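Local structure of cytochrome c (Chlorobaculum tepidum, 3A9F) at residues Gly24-Phe27 with Asp28-Lys31; Val34-Arg37 with Cys38-His42. The protein carries electrons as the haem-binding domain of the cytochrome cz subunit of the photosynthetic reaction centre, probably passing them on toward P840. One frame throughout, in Å; residues are numbered along the deposited sequence.

Overall arrangement
Both interactions use helix 27-37, one where a loop runs into it and the other where the haem-binding loop leaves it, their centres about 17 Å apart. Interaction 1 is a surface contact in which an aspartate side chain takes up one backbone amide of the first turn, while two phenylalanines touch helix 78-91. Interaction 2 is partly buried: carbonyls at the end of the helix are taken up by asparagine and lysine side chains, and the chain goes on to two thioether links and an iron ligand. Helix 78-91 packs against both, through I86 and T83 in interaction 1 and I84 in interaction 2.

Interaction 1. Residues Gly24-Phe27 with Asp28-Lys31; sequences GFDF and DAAK
D26 is the N-cap of helix 27-37: its OD1 accepts from A29 N at 3.0 Å, a nearly straight bond (169° at the hydrogen). With CG anti to the backbone N (chi1 -173°), the carboxylate reaches forward to the first turn, and the amide meets OD1 from above the carboxylate plane. The A29 methyl packs against the same group, its CB 3.6 Å from D26 CG. Behind the cap the regular helical ladder begins, A30 N bonding to D26 O at 3.1 Å and K31 N to F27 O at 2.9 Å. The tight side is apolar. F25 reaches with CE2 and CZ to A30 CB, CZ coming to 3.6 Å, and its CD2 lies over the centre of the F27 ring, 3.3 Å above that plane. Helix 78-91 adds I86 against F25 and T83 against the buried A30, while K91 makes a cation-pi contact with F27. The polar side faces solvent, with D26, D28 and A29 exposed, and D26 OD1 stands 4.6 Å from D28 OD2. Two carboxylates so near each other would repel somewhat, but both sit at the N-terminal end of a helix, whose dipole probably offsets this and helps keep them ionised.

Interaction 2. Residues Val34-Arg37 with Cys38-His42; sequences VDVR and CNKCH. With HEC (heme c), chain C.
N39 and K40, the two residues between the cysteines of the CXXCH haem-binding motif of c-type cytochromes, fold their side chains back onto the end of helix 27-37. N39 has CG anti to its carbonyl carbon (chi1 -70°), which carries ND2 to D35 O at 2.9 Å; the bond is nearly straight, in the carbonyl plane and on a lone pair, with the oxygen close to the amide plane too. Water 1 joins the same ND2 to D35 OD1, and N39 OD1 accepts from L44 N. A leucine here would probably leave D35 O and L44 N without these partners and free the loop to shift against the helix. K40 bends at chi2 and again at chi4 (-60°), curling until NZ reaches V36 O at 3.0 Å, alongside the V36 side chain. R37 runs instead to a salt bridge through NE with D80 OD2, and its NH1 donates to water 2 at the guanidinium edge. C38 N bonds to V34 O in the helical pattern, and the chain then turns to the porphyrin. C38 SG and C41 SG form covalent thioether links to haem CAB and CAC respectively. M68 supplies the second protein ligand of the iron; the first is H42, with NE2 2.0 Å from FE.

Interaction 1. Residues Gly24-Phe27 with Asp28-Lys31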
# COMPACT_ATOMS: atom_id res chain seq x y z
N GLY A 24 -15.11 -9.75 3.67
CA GLY A 24 -14.39 -11.01 3.56
C GLY A 24 -12.98 -10.93 2.98
O GLY A 24 -12.35 -11.96 2.72
N PHE A 25 -12.48 -9.72 2.75
CA PHE A 25 -11.13 -9.50 2.23
C PHE A 25 -10.11 -10.30 3.02
O PHE A 25 -10.15 -10.34 4.26
CB PHE A 25 -10.83 -8.00 2.33
CG PHE A 25 -9.49 -7.57 1.77
CD1 PHE A 25 -9.28 -7.41 0.40
CD2 PHE A 25 -8.45 -7.24 2.63
CE1 PHE A 25 -8.02 -6.99 -0.07
CE2 PHE A 25 -7.23 -6.80 2.16
CZ PHE A 25 -7.03 -6.67 0.82
N ASP A 26 -9.17 -10.92 2.30
CA ASP A 26 -8.13 -11.73 2.92
C ASP A 26 -6.95 -10.82 3.26
O ASP A 26 -6.04 -10.58 2.45
CB ASP A 26 -7.71 -12.88 2.01
CG ASP A 26 -6.74 -13.84 2.68
OD1 ASP A 26 -6.14 -13.49 3.72
OD2 ASP A 26 -6.59 -14.97 2.16
N PHE A 27 -6.96 -10.31 4.48
CA PHE A 27 -5.91 -9.42 4.93
C PHE A 27 -4.56 -10.11 5.07
O PHE A 27 -3.51 -9.48 4.89
CB PHE A 27 -6.29 -8.74 6.24
CG PHE A 27 -7.36 -7.70 6.09
CD1 PHE A 27 -7.05 -6.40 5.68
CD2 PHE A 27 -8.69 -8.02 6.36
CE1 PHE A 27 -8.05 -5.44 5.53
CE2 PHE A 27 -9.71 -7.06 6.20
CZ PHE A 27 -9.39 -5.77 5.80
N ASP A 28 -4.57 -11.41 5.37
CA ASP A 28 -3.30 -12.15 5.53
C ASP A 28 -2.58 -12.24 4.20
O ASP A 28 -1.35 -12.00 4.13
CB ASP A 28 -3.55 -13.55 6.10
CG ASP A 28 -4.05 -13.52 7.55
OD1 ASP A 28 -3.75 -12.56 8.29
OD2 ASP A 28 -4.73 -14.49 7.94
N ALA A 29 -3.31 -12.57 3.14
CA ALA A 29 -2.74 -12.64 1.80
C ALA A 29 -2.30 -11.25 1.35
O ALA A 29 -1.25 -11.10 0.72
CB ALA A 29 -3.75 -13.22 0.82
N ALA A 30 -3.08 -10.23 1.71
CA ALA A 30 -2.72 -8.85 1.34
C ALA A 30 -1.41 -8.44 1.98
O ALA A 30 -0.56 -7.84 1.32
CB ALA A 30 -3.82 -7.89 1.73
N LYS A 31 -1.20 -8.79 3.25
CA LYS A 31 0.05 -8.46 3.93
C LYS A 31 1.24 -9.11 3.23
O LYS A 31 2.30 -8.50 3.10
CB LYS A 31 0.00 -8.92 5.39
CG LYS A 31 1.25 -8.55 6.22
CD LYS A 31 1.12 -9.09 7.65
CE LYS A 31 2.34 -8.76 8.50
NZ LYS A 31 3.51 -9.59 8.11

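Interaction 2. Residues Val34-Arg37 with Cys38-His42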
# COMPACT_ATOMS: atom_id res chain seq x y z
N VAL A 34 2.02 -6.98 0.19
CA VAL A 34 2.73 -5.77 0.64
C VAL A 34 4.19 -6.09 0.92
O VAL A 34 5.09 -5.35 0.49
CB VAL A 34 2.06 -5.16 1.91
CG1 VAL A 34 2.90 -4.02 2.46
CG2 VAL A 34 0.64 -4.70 1.60
N ASP A 35 4.43 -7.21 1.61
CA ASP A 35 5.80 -7.59 1.96
C ASP A 35 6.64 -7.81 0.71
O ASP A 35 7.79 -7.38 0.64
CB ASP A 35 5.80 -8.86 2.81
CG ASP A 35 5.34 -8.63 4.25
OD1 ASP A 35 5.12 -7.47 4.68
OD2 ASP A 35 5.18 -9.65 4.96
N VAL A 36 6.05 -8.47 -0.30
CA VAL A 36 6.77 -8.73 -1.54
C VAL A 36 7.01 -7.43 -2.33
O VAL A 36 8.14 -7.19 -2.80
CB VAL A 36 5.99 -9.75 -2.43
CG1 VAL A 36 6.64 -9.91 -3.81
CG2 VAL A 36 5.91 -11.10 -1.75
N ARG A 37 5.98 -6.60 -2.49
CA ARG A 37 6.09 -5.47 -3.41
C ARG A 37 6.78 -4.25 -2.81
O ARG A 37 7.38 -3.48 -3.54
CB ARG A 37 4.72 -5.06 -3.94
CG ARG A 37 4.04 -6.11 -4.81
CD ARG A 37 4.86 -6.49 -6.03
NE ARG A 37 4.08 -7.34 -6.93
CZ ARG A 37 4.57 -8.37 -7.61
NH1 ARG A 37 5.84 -8.75 -7.46
NH2 ARG A 37 3.80 -9.05 -8.45
N CYS A 38 6.69 -4.08 -1.50
CA CYS A 38 7.14 -2.83 -0.88
C CYS A 38 8.45 -2.96 -0.12
O CYS A 38 8.82 -2.06 0.63
CB CYS A 38 6.04 -2.25 0.02
SG CYS A 38 4.49 -1.94 -0.84
N ASN A 39 9.19 -4.04 -0.39
CA ASN A 39 10.54 -4.21 0.17
C ASN A 39 11.62 -4.48 -0.87
O ASN A 39 12.72 -4.90 -0.51
CB ASN A 39 10.56 -5.33 1.21
CG ASN A 39 9.82 -4.94 2.47
OD1 ASN A 39 10.34 -4.20 3.29
ND2 ASN A 39 8.61 -5.43 2.62
N LYS A 40 11.31 -4.20 -2.14
CA LYS A 40 12.25 -4.49 -3.22
C LYS A 40 13.30 -3.40 -3.40
O LYS A 40 14.49 -3.70 -3.56
CB LYS A 40 11.51 -4.69 -4.54
CG LYS A 40 10.81 -6.03 -4.65
CD LYS A 40 11.81 -7.20 -4.74
CE LYS A 40 11.15 -8.52 -5.13
NZ LYS A 40 10.14 -8.92 -4.13
N CYS A 41 12.87 -2.14 -3.41
CA CYS A 41 13.81 -1.03 -3.66
C CYS A 41 14.32 -0.38 -2.40
O CYS A 41 15.37 0.26 -2.40
CB CYS A 41 13.14 0.03 -4.52
SG CYS A 41 12.60 -0.62 -6.11
N HIS A 42 13.54 -0.49 -1.34
CA HIS A 42 13.85 -0.00 -0.01
C HIS A 42 12.99 -0.82 0.92
O HIS A 42 11.95 -1.36 0.52
CB HIS A 42 13.50 1.50 0.13
CG HIS A 42 12.06 1.83 -0.21
ND1 HIS A 42 11.02 1.67 0.69
CD2 HIS A 42 11.51 2.34 -1.34
CE1 HIS A 42 9.89 2.05 0.12
NE2 HIS A 42 10.15 2.46 -1.11
FE HEC C . 8.84 3.34 -2.38
CHA HEC C . 10.08 6.35 -1.37
CHB HEC C . 6.44 3.53 0.08
CHC HEC C . 7.61 0.31 -3.34
CHD HEC C . 11.12 3.21 -4.91
NA HEC C . 8.36 4.67 -0.95
C1A HEC C . 9.00 5.87 -0.69
C2A HEC C . 8.32 6.56 0.38
C3A HEC C . 7.29 5.78 0.76
C4A HEC C . 7.32 4.58 -0.03
CMA HEC C . 6.25 6.02 1.87
CAA HEC C . 8.72 7.95 0.92
CBA HEC C . 8.02 9.02 0.09
CGA HEC C . 8.23 10.40 0.67
O1A HEC C . 9.33 10.69 1.18
O2A HEC C . 7.28 11.20 0.61
NB HEC C . 7.35 2.11 -1.71
C1B HEC C . 6.43 2.42 -0.73
C2B HEC C . 5.41 1.40 -0.72
C3B HEC C . 5.73 0.52 -1.68
C4B HEC C . 6.95 0.94 -2.32
CMB HEC C . 4.19 1.46 0.23
CAB HEC C . 5.00 -0.72 -2.20
CBB HEC C . 3.70 -0.26 -2.91
NC HEC C . 9.30 2.01 -3.84
C1C HEC C . 8.69 0.79 -4.05
C2C HEC C . 9.35 0.12 -5.13
C3C HEC C . 10.36 0.91 -5.55
C4C HEC C . 10.30 2.12 -4.77
CMC HEC C . 9.00 -1.31 -5.58
CAC HEC C . 11.41 0.69 -6.66
CBC HEC C . 10.79 0.35 -8.05
ND HEC C . 10.35 4.58 -3.03
C1D HEC C . 11.14 4.34 -4.13
C2D HEC C . 12.04 5.45 -4.33
C3D HEC C . 11.73 6.40 -3.25
C4D HEC C . 10.67 5.81 -2.48
CMD HEC C . 13.06 5.54 -5.46
CAD HEC C . 12.42 7.75 -3.02
CBD HEC C . 11.84 8.82 -3.94
CGD HEC C . 10.45 9.16 -3.49
O1D HEC C . 10.30 9.68 -2.35
O2D HEC C . 9.50 8.88 -4.26
O HOH W 1 6.92 -5.45 4.96
O HOH W 2 8.06 -7.38 -6.21